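Local coordinates for glycoside hydrolase family protein (Novosphingobium sp. PP1Y, PDB 6Q2F) that hydrolyses alpha-L-rhamnosidic bonds, probably releasing L-rhamnose from glycosylated substrates, at residues A[388-396]-A[586-594]; A[618-626]-A[744-752]. One frame throughout, in Å; residues are numbered along the deposited sequence.

Contact 1: A[388-396]-A[586-594]; sequences FVMSRDYYA and EDHRPMLGD. With NA (sodium ion), chain B.
Arg589 NH1 is gripped by two successive backbone carbonyls, the oxygens of Ser391 at 3.2 Å and Arg392 at 3.3 Å. Both hydrogen bonds are weak and bent, so NH1 is held loosely by each carbonyl; the firmer partner of the guanidinium is Glu741, which forms a salt bridge with NH2. The oxygen of Arg392 lies near the guanidinium plane, at its edge. CG stands anti to the backbone N (chi1 -171°) and the extended chain beyond it carries the group across to segment 388-396. There Tyr394 CE2 sits over one guanidinium face, 3.7 Å above it, the two planes being 78° apart. A leucine at Arg589 would probably leave Glu741 without its charged mate and both carbonyls without this donor. Nearby, Met390 SE lies 3.6 Å from Leu592 CD2, and Met390 CG lies 3.4 Å from Arg589 O. The poorly ordered Arg392 brings NH2 to the ring edge of His588, 3.3 Å from CD2, while Asp750 forms a salt bridge with Arg392 NH2 and a hydrogen bond with His588 NE2. His588 ND1 donates in its ring plane to Asp587 OD1 (2.6 Å). Glu586 OE2 binds the sodium ion with Asp503, Ser504, Glu583 and Glu644. The contact joins the loop after helix 382-385 to the loop between barrel strands 579-582 and 604-610, with helix 543-575 packed against Leu592.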
ATOM      1  N   PHE A 388      20.494  -5.401  -3.963  1.00 27.21           N
ATOM      2  CA  PHE A 388      20.158  -6.811  -4.071  1.00 35.29           C
ATOM      3  C   PHE A 388      19.141  -7.236  -3.021  1.00 41.97           C
ATOM      4  O   PHE A 388      18.474  -8.255  -3.207  1.00 38.53           O
ATOM      5  CB  PHE A 388      21.411  -7.675  -3.941  1.00 26.25           C
ATOM      6  CG  PHE A 388      22.330  -7.594  -5.126  1.00 33.88           C
ATOM      7  CD1 PHE A 388      21.983  -8.193  -6.327  1.00 29.96           C
ATOM      8  CD2 PHE A 388      23.539  -6.932  -5.037  1.00 32.62           C
ATOM      9  CE1 PHE A 388      22.818  -8.118  -7.417  1.00 29.06           C
ATOM     10  CE2 PHE A 388      24.385  -6.855  -6.125  1.00 34.09           C
ATOM     11  CZ  PHE A 388      24.025  -7.455  -7.317  1.00 34.89           C
ATOM     12  N   VAL A 389      19.017  -6.480  -1.929  1.00 41.35           N
ATOM     13  CA  VAL A 389      18.048  -6.764  -0.873  1.00 34.60           C
ATOM     14  C   VAL A 389      17.779  -5.457  -0.148  1.00 35.70           C
ATOM     15  O   VAL A 389      18.676  -4.623   0.001  1.00 33.57           O
ATOM     16  CB  VAL A 389      18.567  -7.854   0.098  1.00 34.52           C
ATOM     17  CG1 VAL A 389      19.914  -7.437   0.701  1.00 28.83           C
ATOM     18  CG2 VAL A 389      17.534  -8.112   1.198  1.00 31.71           C
HETATM   19  N   MSE A 390      16.543  -5.283   0.311  1.00 31.45           N
HETATM   20  CA  MSE A 390      16.113  -4.012   0.864  1.00 38.37           C
HETATM   21  C   MSE A 390      16.591  -3.784   2.290  1.00 43.02           C
HETATM   22  O   MSE A 390      16.731  -4.724   3.068  1.00 42.66           O
HETATM   23  CB  MSE A 390      14.582  -3.904   0.816  1.00 30.19           C
HETATM   24  CG  MSE A 390      14.044  -3.683  -0.595  1.00 25.09           C
HETATM   25 SE   MSE A 390      14.840  -2.132  -1.433  0.82 30.05          SE
HETATM   26  CE  MSE A 390      16.264  -3.003  -2.478  1.00 30.97           C
ATOM     27  N   SER A 391      16.861  -2.527   2.629  1.00 36.41           N
ATOM     28  CA  SER A 391      16.959  -2.114   4.017  1.00 32.10           C
ATOM     29  C   SER A 391      15.837  -1.121   4.267  1.00 34.48           C
ATOM     30  O   SER A 391      15.425  -0.392   3.361  1.00 35.06           O
ATOM     31  CB  SER A 391      18.335  -1.506   4.352  1.00 28.06           C
ATOM     32  OG  SER A 391      19.369  -2.443   4.125  1.00 32.39           O
ATOM     33  N   ARG A 392      15.313  -1.136   5.460  1.00 33.07           N
ATOM     34  CA  ARG A 392      14.257  -0.260   5.806  1.00 34.90           C
ATOM     35  C   ARG A 392      14.691   1.189   5.817  1.00 36.67           C
ATOM     36  O   ARG A 392      13.987   2.055   5.408  1.00 41.63           O
ATOM     37  CB  ARG A 392      13.685  -0.682   7.135  1.00 44.81           C
ATOM     38  CG  ARG A 392      12.622   0.245   7.635  1.00 65.56           C
ATOM     39  CD  ARG A 392      12.129  -0.150   9.005  1.00 79.81           C
ATOM     40  NE  ARG A 392      10.681   0.004   9.064  1.00 89.11           N
ATOM     41  CZ  ARG A 392       9.836  -0.416   8.121  1.00 83.04           C
ATOM     42  NH1 ARG A 392      10.269  -0.987   7.016  1.00 83.20           N
ATOM     43  NH2 ARG A 392       8.558  -0.238   8.289  1.00 73.96           N
ATOM     44  N   ASP A 393      15.880   1.427   6.302  1.00 37.81           N
ATOM     45  CA  ASP A 393      16.444   2.762   6.475  1.00 37.69           C
ATOM     46  C   ASP A 393      17.917   2.666   6.122  1.00 35.25           C
ATOM     47  O   ASP A 393      18.716   2.159   6.913  1.00 34.77           O
ATOM     48  CB  ASP A 393      16.252   3.264   7.910  1.00 36.98           C
ATOM     49  CG  ASP A 393      16.887   4.628   8.145  1.00 46.49           C
ATOM     50  OD1 ASP A 393      17.318   5.279   7.166  1.00 42.50           O
ATOM     51  OD2 ASP A 393      16.932   5.061   9.311  1.00 47.08           O
ATOM     52  N   TYR A 394      18.278   3.150   4.933  1.00 34.18           N
ATOM     53  CA  TYR A 394      19.665   3.039   4.517  1.00 35.14           C
ATOM     54  C   TYR A 394      20.574   3.968   5.309  1.00 39.60           C
ATOM     55  O   TYR A 394      21.791   3.749   5.339  1.00 35.79           O
ATOM     56  CB  TYR A 394      19.779   3.303   3.020  1.00 29.61           C
ATOM     57  CG  TYR A 394      19.415   2.096   2.187  1.00 32.26           C
ATOM     58  CD1 TYR A 394      20.325   1.059   2.020  1.00 30.05           C
ATOM     59  CD2 TYR A 394      18.172   1.977   1.579  1.00 32.62           C
ATOM     60  CE1 TYR A 394      20.030  -0.049   1.266  1.00 31.37           C
ATOM     61  CE2 TYR A 394      17.859   0.848   0.814  1.00 29.30           C
ATOM     62  CZ  TYR A 394      18.806  -0.163   0.661  1.00 34.73           C
ATOM     63  OH  TYR A 394      18.550  -1.291  -0.095  1.00 33.79           O
ATOM     64  N   TYR A 395      20.019   4.986   5.972  1.00 36.24           N
ATOM     65  CA  TYR A 395      20.869   5.827   6.806  1.00 38.05           C
ATOM     66  C   TYR A 395      21.235   5.115   8.095  1.00 37.76           C
ATOM     67  O   TYR A 395      22.232   5.469   8.727  1.00 37.82           O
ATOM     68  CB  TYR A 395      20.181   7.158   7.116  1.00 32.78           C
ATOM     69  CG  TYR A 395      19.819   7.951   5.888  1.00 32.53           C
ATOM     70  CD1 TYR A 395      20.627   7.930   4.758  1.00 28.27           C
ATOM     71  CD2 TYR A 395      18.661   8.710   5.844  1.00 29.18           C
ATOM     72  CE1 TYR A 395      20.299   8.646   3.625  1.00 24.19           C
ATOM     73  CE2 TYR A 395      18.325   9.436   4.710  1.00 24.52           C
ATOM     74  CZ  TYR A 395      19.147   9.408   3.600  1.00 27.87           C
ATOM     75  OH  TYR A 395      18.824  10.119   2.471  1.00 29.50           O
ATOM     76  N   ALA A 396      20.441   4.115   8.496  1.00 41.07           N
ATOM     77  CA  ALA A 396      20.703   3.385   9.731  1.00 38.42           C
ATOM     78  C   ALA A 396      21.894   2.438   9.611  1.00 42.89           C
ATOM     79  O   ALA A 396      22.393   1.964  10.635  1.00 48.80           O
ATOM     80  CB  ALA A 396      19.453   2.605  10.153  1.00 33.33           C
ATOM     81  N   GLU A 586       2.546  -0.291  -1.090  1.00 24.45           N
ATOM     82  CA  GLU A 586       1.477  -0.776  -0.208  1.00 27.75           C
ATOM     83  C   GLU A 586       1.989  -1.279   1.134  1.00 30.03           C
ATOM     84  O   GLU A 586       1.533  -0.806   2.184  1.00 28.80           O
ATOM     85  CB  GLU A 586       0.636  -1.884  -0.872  1.00 26.34           C
ATOM     86  CG  GLU A 586      -0.531  -2.353   0.027  1.00 28.85           C
ATOM     87  CD  GLU A 586      -1.393  -3.434  -0.603  1.00 35.51           C
ATOM     88  OE1 GLU A 586      -1.562  -4.474   0.055  1.00 37.26           O
ATOM     89  OE2 GLU A 586      -1.898  -3.245  -1.726  1.00 35.65           O
ATOM     90  N   ASP A 587       2.925  -2.227   1.116  1.00 26.64           N
ATOM     91  CA  ASP A 587       3.304  -3.002   2.300  1.00 24.03           C
ATOM     92  C   ASP A 587       4.804  -2.847   2.552  1.00 31.20           C
ATOM     93  O   ASP A 587       5.624  -3.489   1.883  1.00 32.81           O
ATOM     94  CB  ASP A 587       2.911  -4.473   2.108  1.00 28.19           C
ATOM     95  CG  ASP A 587       3.107  -5.317   3.359  1.00 33.00           C
ATOM     96  OD1 ASP A 587       3.435  -4.763   4.424  1.00 31.08           O
ATOM     97  OD2 ASP A 587       2.907  -6.551   3.270  1.00 38.21           O
ATOM     98  N   HIS A 588       5.149  -2.010   3.537  1.00 28.44           N
ATOM     99  CA  HIS A 588       6.543  -1.736   3.938  1.00 28.05           C
ATOM    100  C   HIS A 588       7.357  -1.381   2.691  1.00 28.14           C
ATOM    101  O   HIS A 588       6.964  -0.485   1.932  1.00 28.72           O
ATOM    102  CB  HIS A 588       7.072  -2.906   4.736  1.00 31.96           C
ATOM    103  CG  HIS A 588       6.349  -3.121   6.022  1.00 35.76           C
ATOM    104  ND1 HIS A 588       5.144  -3.782   6.094  1.00 35.27           N
ATOM    105  CD2 HIS A 588       6.653  -2.751   7.287  1.00 33.90           C
ATOM    106  CE1 HIS A 588       4.740  -3.821   7.351  1.00 39.99           C
ATOM    107  NE2 HIS A 588       5.636  -3.202   8.096  1.00 35.15           N
ATOM    108  N   ARG A 589       8.478  -2.053   2.429  1.00 27.93           N
ATOM    109  CA  ARG A 589       9.421  -1.631   1.400  1.00 28.77           C
ATOM    110  C   ARG A 589       9.822  -2.849   0.583  1.00 33.37           C
ATOM    111  O   ARG A 589      10.897  -3.430   0.788  1.00 37.63           O
ATOM    112  CB  ARG A 589      10.632  -0.933   2.026  1.00 33.35           C
ATOM    113  CG  ARG A 589      11.560  -0.269   0.986  1.00 29.59           C
ATOM    114  CD  ARG A 589      12.669   0.535   1.644  1.00 30.22           C
ATOM    115  NE  ARG A 589      13.199   1.533   0.714  1.00 33.70           N
ATOM    116  CZ  ARG A 589      14.123   2.439   1.015  1.00 28.73           C
ATOM    117  NH1 ARG A 589      14.650   2.488   2.239  1.00 21.90           N
ATOM    118  NH2 ARG A 589      14.517   3.300   0.085  1.00 27.15           N
ATOM    119  N   PRO A 590       8.964  -3.280  -0.344  1.00 30.92           N
ATOM    120  CA  PRO A 590       9.265  -4.497  -1.112  1.00 28.70           C
ATOM    121  C   PRO A 590      10.356  -4.294  -2.153  1.00 32.64           C
ATOM    122  O   PRO A 590      10.997  -5.271  -2.553  1.00 30.12           O
ATOM    123  CB  PRO A 590       7.922  -4.830  -1.773  1.00 27.36           C
ATOM    124  CG  PRO A 590       7.265  -3.513  -1.911  1.00 26.47           C
ATOM    125  CD  PRO A 590       7.663  -2.709  -0.705  1.00 26.74           C
HETATM  126  N   MSE A 591      10.577  -3.060  -2.603  1.00 31.02           N
HETATM  127  CA  MSE A 591      11.650  -2.754  -3.554  1.00 29.54           C
HETATM  128  C   MSE A 591      11.978  -1.266  -3.467  1.00 34.47           C
HETATM  129  O   MSE A 591      11.301  -0.529  -2.747  1.00 28.25           O
HETATM  130  CB  MSE A 591      11.244  -3.101  -4.975  1.00 24.10           C
HETATM  131  CG  MSE A 591      10.131  -2.205  -5.489  1.00 30.59           C
HETATM  132 SE   MSE A 591       9.519  -2.543  -7.301  1.00 39.31          SE
HETATM  133  CE  MSE A 591      11.140  -2.191  -8.329  1.00 33.83           C
ATOM    134  N   LEU A 592      13.008  -0.834  -4.198  1.00 32.33           N
ATOM    135  CA  LEU A 592      13.325   0.583  -4.286  1.00 29.46           C
ATOM    136  C   LEU A 592      12.212   1.315  -5.014  1.00 28.58           C
ATOM    137  O   LEU A 592      11.502   0.757  -5.857  1.00 29.70           O
ATOM    138  CB  LEU A 592      14.652   0.811  -5.015  1.00 28.35           C
ATOM    139  CG  LEU A 592      15.851   0.246  -4.259  1.00 32.70           C
ATOM    140  CD1 LEU A 592      17.132   0.354  -5.101  1.00 28.47           C
ATOM    141  CD2 LEU A 592      15.994   0.998  -2.906  1.00 29.07           C
ATOM    142  N   GLY A 593      12.071   2.583  -4.683  1.00 25.11           N
ATOM    143  CA  GLY A 593      11.064   3.423  -5.300  1.00 24.75           C
ATOM    144  C   GLY A 593      10.402   4.312  -4.272  1.00 26.57           C
ATOM    145  O   GLY A 593      10.373   4.021  -3.075  1.00 25.86           O
ATOM    146  N   ASP A 594       9.866   5.424  -4.749  1.00 22.42           N
ATOM    147  CA  ASP A 594       9.108   6.348  -3.931  1.00 24.96           C
ATOM    148  C   ASP A 594       7.625   6.181  -4.240  1.00 25.29           C
ATOM    149  O   ASP A 594       7.224   6.293  -5.398  1.00 29.17           O
ATOM    150  CB  ASP A 594       9.539   7.785  -4.194  1.00 21.13           C
ATOM    151  CG  ASP A 594       8.708   8.765  -3.390  1.00 31.67           C
ATOM    152  OD1 ASP A 594       8.972   8.872  -2.185  1.00 26.37           O
ATOM    153  OD2 ASP A 594       7.785   9.369  -3.954  1.00 33.30           O
TER
HETATM  154 NA    NA B1201      -2.573  -4.405  -3.699  1.00 37.66          NA

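Contact 2: A[618-626]-A[744-752]; sequences PRQTLIADM and LTGLYGDEP
Gln620 reaches along the turn that follows helix 744-747, and its atoms from CB to OE1 have neighbours there. CB lies 3.6 Å from Asp750 O and CG is closer to that same oxygen, at 3.3 Å. A bend at chi2 (-58°) then carries the amide over to Pro752, whose CD is near the amide carbon, and OE1 ends 3.2 Å from Pro752 CB. The backbones also come close, and water joins them: one molecule accepts from Thr621 N, in the first helical turn, and donates to Gly749 O at 2.8 Å. A second water lies between Gln620 O and Tyr748 O. Deeper in, Thr621 OG1 packs 3.5 Å from Thr745 CB, although its hydrogen bonds are with Glu586 O and His588 N. The methyl CG2 of Thr745 touches Asp625 CB, and Ala624 CB rests against both Leu744 O and Tyr748 CB, 3.9 Å from the latter. Short side chains here let helix and turn approach closely. Helix 620-636, the crossover between barrel strands 604-610 and 642-649, thereby meets the short helix that follows strand 734-737 of a second, mixed sheet.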
ATOM      1  N   PRO A 618      -5.686  -0.714  12.492  1.00 34.77           N
ATOM      2  CA  PRO A 618      -5.317  -1.033  11.108  1.00 32.11           C
ATOM      3  C   PRO A 618      -3.832  -1.340  10.981  1.00 32.41           C
ATOM      4  O   PRO A 618      -3.019  -1.002  11.840  1.00 34.74           O
ATOM      5  CB  PRO A 618      -5.680   0.242  10.344  1.00 31.75           C
ATOM      6  CG  PRO A 618      -5.483   1.340  11.377  1.00 33.87           C
ATOM      7  CD  PRO A 618      -5.958   0.722  12.686  1.00 28.24           C
ATOM      8  N   ARG A 619      -3.485  -2.006   9.886  1.00 31.28           N
ATOM      9  CA  ARG A 619      -2.080  -2.136   9.525  1.00 28.36           C
ATOM     10  C   ARG A 619      -1.529  -0.762   9.187  1.00 30.53           C
ATOM     11  O   ARG A 619      -2.010  -0.110   8.257  1.00 34.18           O
ATOM     12  CB  ARG A 619      -1.932  -3.087   8.347  1.00 24.82           C
ATOM     13  CG  ARG A 619      -2.347  -4.526   8.700  1.00 25.79           C
ATOM     14  CD  ARG A 619      -2.367  -5.379   7.429  1.00 30.23           C
ATOM     15  NE  ARG A 619      -1.093  -5.335   6.708  1.00 33.18           N
ATOM     16  CZ  ARG A 619      -0.972  -5.556   5.403  1.00 32.31           C
ATOM     17  NH1 ARG A 619      -2.053  -5.806   4.672  1.00 35.47           N
ATOM     18  NH2 ARG A 619       0.223  -5.508   4.827  1.00 36.50           N
ATOM     19  N   GLN A 620      -0.530  -0.323   9.955  1.00 33.36           N
ATOM     20  CA  GLN A 620       0.005   1.029   9.796  1.00 32.44           C
ATOM     21  C   GLN A 620       0.486   1.281   8.370  1.00 29.77           C
ATOM     22  O   GLN A 620       0.288   2.373   7.832  1.00 30.64           O
ATOM     23  CB  GLN A 620       1.132   1.265  10.796  1.00 31.41           C
ATOM     24  CG  GLN A 620       0.641   1.236  12.253  1.00 35.22           C
ATOM     25  CD  GLN A 620      -0.438   2.268  12.519  1.00 40.02           C
ATOM     26  OE1 GLN A 620      -0.329   3.419  12.103  1.00 48.67           O
ATOM     27  NE2 GLN A 620      -1.497   1.854  13.197  1.00 51.29           N
ATOM     28  N   THR A 621       1.089   0.275   7.724  1.00 27.24           N
ATOM     29  CA  THR A 621       1.607   0.504   6.379  1.00 26.46           C
ATOM     30  C   THR A 621       0.496   0.922   5.422  1.00 25.86           C
ATOM     31  O   THR A 621       0.747   1.648   4.449  1.00 29.38           O
ATOM     32  CB  THR A 621       2.330  -0.748   5.867  1.00 28.48           C
ATOM     33  OG1 THR A 621       2.970  -0.457   4.620  1.00 30.66           O
ATOM     34  CG2 THR A 621       1.365  -1.935   5.698  1.00 22.44           C
ATOM     35  N   LEU A 622      -0.734   0.493   5.694  1.00 28.45           N
ATOM     36  CA  LEU A 622      -1.862   0.815   4.829  1.00 30.31           C
ATOM     37  C   LEU A 622      -2.390   2.220   5.088  1.00 29.50           C
ATOM     38  O   LEU A 622      -2.992   2.822   4.197  1.00 33.04           O
ATOM     39  CB  LEU A 622      -2.969  -0.228   5.018  1.00 26.52           C
ATOM     40  CG  LEU A 622      -2.533  -1.662   4.669  1.00 29.72           C
ATOM     41  CD1 LEU A 622      -3.704  -2.638   4.698  1.00 27.35           C
ATOM     42  CD2 LEU A 622      -1.897  -1.673   3.301  1.00 25.66           C
ATOM     43  N   ILE A 623      -2.205   2.739   6.303  1.00 28.70           N
ATOM     44  CA  ILE A 623      -2.490   4.149   6.566  1.00 21.93           C
ATOM     45  C   ILE A 623      -1.537   5.027   5.757  1.00 23.84           C
ATOM     46  O   ILE A 623      -1.956   5.932   5.031  1.00 28.37           O
ATOM     47  CB  ILE A 623      -2.386   4.450   8.074  1.00 27.58           C
ATOM     48  CG1 ILE A 623      -3.333   3.559   8.911  1.00 33.16           C
ATOM     49  CG2 ILE A 623      -2.582   5.941   8.331  1.00 31.85           C
ATOM     50  CD1 ILE A 623      -4.806   3.626   8.534  1.00 33.66           C
ATOM     51  N   ALA A 624      -0.233   4.749   5.865  1.00 25.54           N
ATOM     52  CA  ALA A 624       0.760   5.463   5.059  1.00 24.94           C
ATOM     53  C   ALA A 624       0.486   5.306   3.569  1.00 25.43           C
ATOM     54  O   ALA A 624       0.581   6.278   2.811  1.00 28.18           O
ATOM     55  CB  ALA A 624       2.166   4.964   5.400  1.00 21.31           C
ATOM     56  N   ASP A 625       0.113   4.093   3.144  1.00 25.94           N
ATOM     57  CA  ASP A 625      -0.181   3.840   1.734  1.00 24.45           C
ATOM     58  C   ASP A 625      -1.285   4.765   1.232  1.00 25.21           C
ATOM     59  O   ASP A 625      -1.162   5.391   0.166  1.00 25.81           O
ATOM     60  CB  ASP A 625      -0.574   2.368   1.554  1.00 24.92           C
ATOM     61  CG  ASP A 625      -0.750   1.972   0.093  1.00 30.16           C
ATOM     62  OD1 ASP A 625      -0.066   2.552  -0.777  1.00 33.55           O
ATOM     63  OD2 ASP A 625      -1.602   1.085  -0.175  1.00 29.18           O
HETATM   64  N   MSE A 626      -2.370   4.877   1.998  1.00 24.18           N
HETATM   65  CA  MSE A 626      -3.499   5.716   1.621  1.00 23.57           C
HETATM   66  C   MSE A 626      -3.170   7.202   1.713  1.00 24.71           C
HETATM   67  O   MSE A 626      -3.631   8.007   0.903  1.00 25.08           O
HETATM   68  CB  MSE A 626      -4.716   5.418   2.509  1.00 19.48           C
HETATM   69  CG  MSE A 626      -5.456   4.123   2.207  1.00 29.52           C
HETATM   70 SE   MSE A 626      -7.019   3.962   3.443  1.00 33.69          SE
HETATM   71  CE  MSE A 626      -6.082   3.595   5.108  1.00 20.15           C
ATOM     72  N   LEU A 744       7.000   6.200   2.017  1.00 22.50           N
ATOM     73  CA  LEU A 744       6.065   6.422   3.117  1.00 21.47           C
ATOM     74  C   LEU A 744       5.669   5.106   3.786  1.00 27.19           C
ATOM     75  O   LEU A 744       5.623   5.018   5.021  1.00 27.46           O
ATOM     76  CB  LEU A 744       4.839   7.170   2.605  1.00 22.18           C
ATOM     77  CG  LEU A 744       5.111   8.622   2.197  1.00 26.82           C
ATOM     78  CD1 LEU A 744       3.976   9.156   1.345  1.00 26.35           C
ATOM     79  CD2 LEU A 744       5.268   9.500   3.443  1.00 24.78           C
ATOM     80  N   THR A 745       5.408   4.059   2.990  1.00 22.22           N
ATOM     81  CA  THR A 745       5.131   2.755   3.589  1.00 27.19           C
ATOM     82  C   THR A 745       6.362   2.179   4.265  1.00 32.37           C
ATOM     83  O   THR A 745       6.237   1.233   5.043  1.00 33.80           O
ATOM     84  CB  THR A 745       4.628   1.753   2.539  1.00 24.61           C
ATOM     85  OG1 THR A 745       5.518   1.737   1.411  1.00 25.56           O
ATOM     86  CG2 THR A 745       3.215   2.131   2.066  1.00 18.97           C
ATOM     87  N   GLY A 746       7.542   2.717   3.968  1.00 28.30           N
ATOM     88  CA  GLY A 746       8.754   2.329   4.658  1.00 26.45           C
ATOM     89  C   GLY A 746       8.927   3.117   5.939  1.00 28.59           C
ATOM     90  O   GLY A 746       9.078   2.530   7.014  1.00 29.03           O
ATOM     91  N   LEU A 747       8.883   4.452   5.840  1.00 27.42           N
ATOM     92  CA  LEU A 747       9.049   5.279   7.032  1.00 29.96           C
ATOM     93  C   LEU A 747       8.011   4.929   8.086  1.00 28.80           C
ATOM     94  O   LEU A 747       8.318   4.864   9.280  1.00 30.30           O
ATOM     95  CB  LEU A 747       8.935   6.760   6.675  1.00 32.35           C
ATOM     96  CG  LEU A 747      10.040   7.462   5.865  1.00 37.04           C
ATOM     97  CD1 LEU A 747       9.550   8.848   5.425  1.00 32.24           C
ATOM     98  CD2 LEU A 747      11.338   7.582   6.689  1.00 31.49           C
ATOM     99  N   TYR A 748       6.777   4.690   7.654  1.00 29.18           N
ATOM    100  CA  TYR A 748       5.639   4.573   8.548  1.00 29.58           C
ATOM    101  C   TYR A 748       4.948   3.219   8.385  1.00 27.23           C
ATOM    102  O   TYR A 748       3.755   3.081   8.657  1.00 31.67           O
ATOM    103  CB  TYR A 748       4.680   5.742   8.304  1.00 26.07           C
ATOM    104  CG  TYR A 748       5.420   7.065   8.345  1.00 26.78           C
ATOM    105  CD1 TYR A 748       6.145   7.437   9.476  1.00 27.23           C
ATOM    106  CD2 TYR A 748       5.424   7.924   7.251  1.00 27.02           C
ATOM    107  CE1 TYR A 748       6.844   8.630   9.523  1.00 26.49           C
ATOM    108  CE2 TYR A 748       6.111   9.139   7.287  1.00 24.89           C
ATOM    109  CZ  TYR A 748       6.821   9.477   8.422  1.00 28.38           C
ATOM    110  OH  TYR A 748       7.529  10.670   8.463  1.00 26.41           O
ATOM    111  N   GLY A 749       5.712   2.212   7.944  1.00 30.73           N
ATOM    112  CA  GLY A 749       5.189   0.865   7.773  1.00 32.35           C
ATOM    113  C   GLY A 749       4.841   0.188   9.077  1.00 32.63           C
ATOM    114  O   GLY A 749       3.923  -0.636   9.112  1.00 33.98           O
ATOM    115  N   ASP A 750       5.533   0.548  10.155  1.00 32.01           N
ATOM    116  CA  ASP A 750       5.297  -0.022  11.475  1.00 39.42           C
ATOM    117  C   ASP A 750       4.798   1.011  12.468  1.00 44.44           C
ATOM    118  O   ASP A 750       3.808   0.765  13.172  1.00 41.97           O
ATOM    119  CB  ASP A 750       6.589  -0.666  11.990  1.00 42.26           C
ATOM    120  CG  ASP A 750       7.050  -1.807  11.112  1.00 50.57           C
ATOM    121  OD1 ASP A 750       6.262  -2.749  10.880  1.00 51.17           O
ATOM    122  OD2 ASP A 750       8.200  -1.757  10.649  1.00 55.44           O
ATOM    123  N   GLU A 751       5.460   2.159  12.544  1.00 35.41           N
ATOM    124  CA  GLU A 751       5.064   3.225  13.437  1.00 38.60           C
ATOM    125  C   GLU A 751       4.462   4.362  12.634  1.00 37.35           C
ATOM    126  O   GLU A 751       5.080   4.817  11.662  1.00 40.78           O
ATOM    127  CB  GLU A 751       6.272   3.719  14.232  1.00 48.80           C
ATOM    128  CG  GLU A 751       6.877   2.631  15.104  1.00 68.60           C
ATOM    129  CD  GLU A 751       8.045   3.118  15.933  1.00 91.59           C
ATOM    130  OE1 GLU A 751       8.631   4.172  15.586  1.00 99.48           O
ATOM    131  OE2 GLU A 751       8.373   2.448  16.940  1.00 99.15           O
ATOM    132  N   PRO A 752       3.270   4.837  12.986  1.00 33.70           N
ATOM    133  CA  PRO A 752       2.681   5.947  12.237  1.00 36.21           C
ATOM    134  C   PRO A 752       3.492   7.219  12.419  1.00 35.96           C
ATOM    135  O   PRO A 752       4.281   7.363  13.351  1.00 33.52           O
ATOM    136  CB  PRO A 752       1.287   6.090  12.841  1.00 29.68           C
ATOM    137  CG  PRO A 752       1.450   5.572  14.239  1.00 30.94           C
ATOM    138  CD  PRO A 752       2.445   4.441  14.139  1.00 32.36           C
TER
HETATM  139  O   HOH W   1       1.545   4.386   9.387  1.00 31.29           O
HETATM  140  O   HOH W   2       1.779  -2.392   8.987  1.00 31.60           O

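Overall arrangement
Contact 1 closes before contact 2 opens along the chain, yet their centres lie only 13 Å apart, and they touch directly. His588 O and Thr745 OG1, 2.7 Å apart, probably share a hydrogen bond that ties segment 586-594 to segment 744-752. Both contacts involve connections that follow neighbouring strands, 579-582 and 604-610, of the eight-stranded parallel barrel; Glu586 binds the sodium, and the Asp625 side chain is about 7 Å from it. Their partners come from elsewhere: segment 744-752 from the part of the chain forming the mixed sheet with strand 734-737, and segment 388-396 from the region before strand 413-414. As a worked example, they illustrate how sequence-distant pieces can be assembled round the loops of a (beta/alpha)8 barrel.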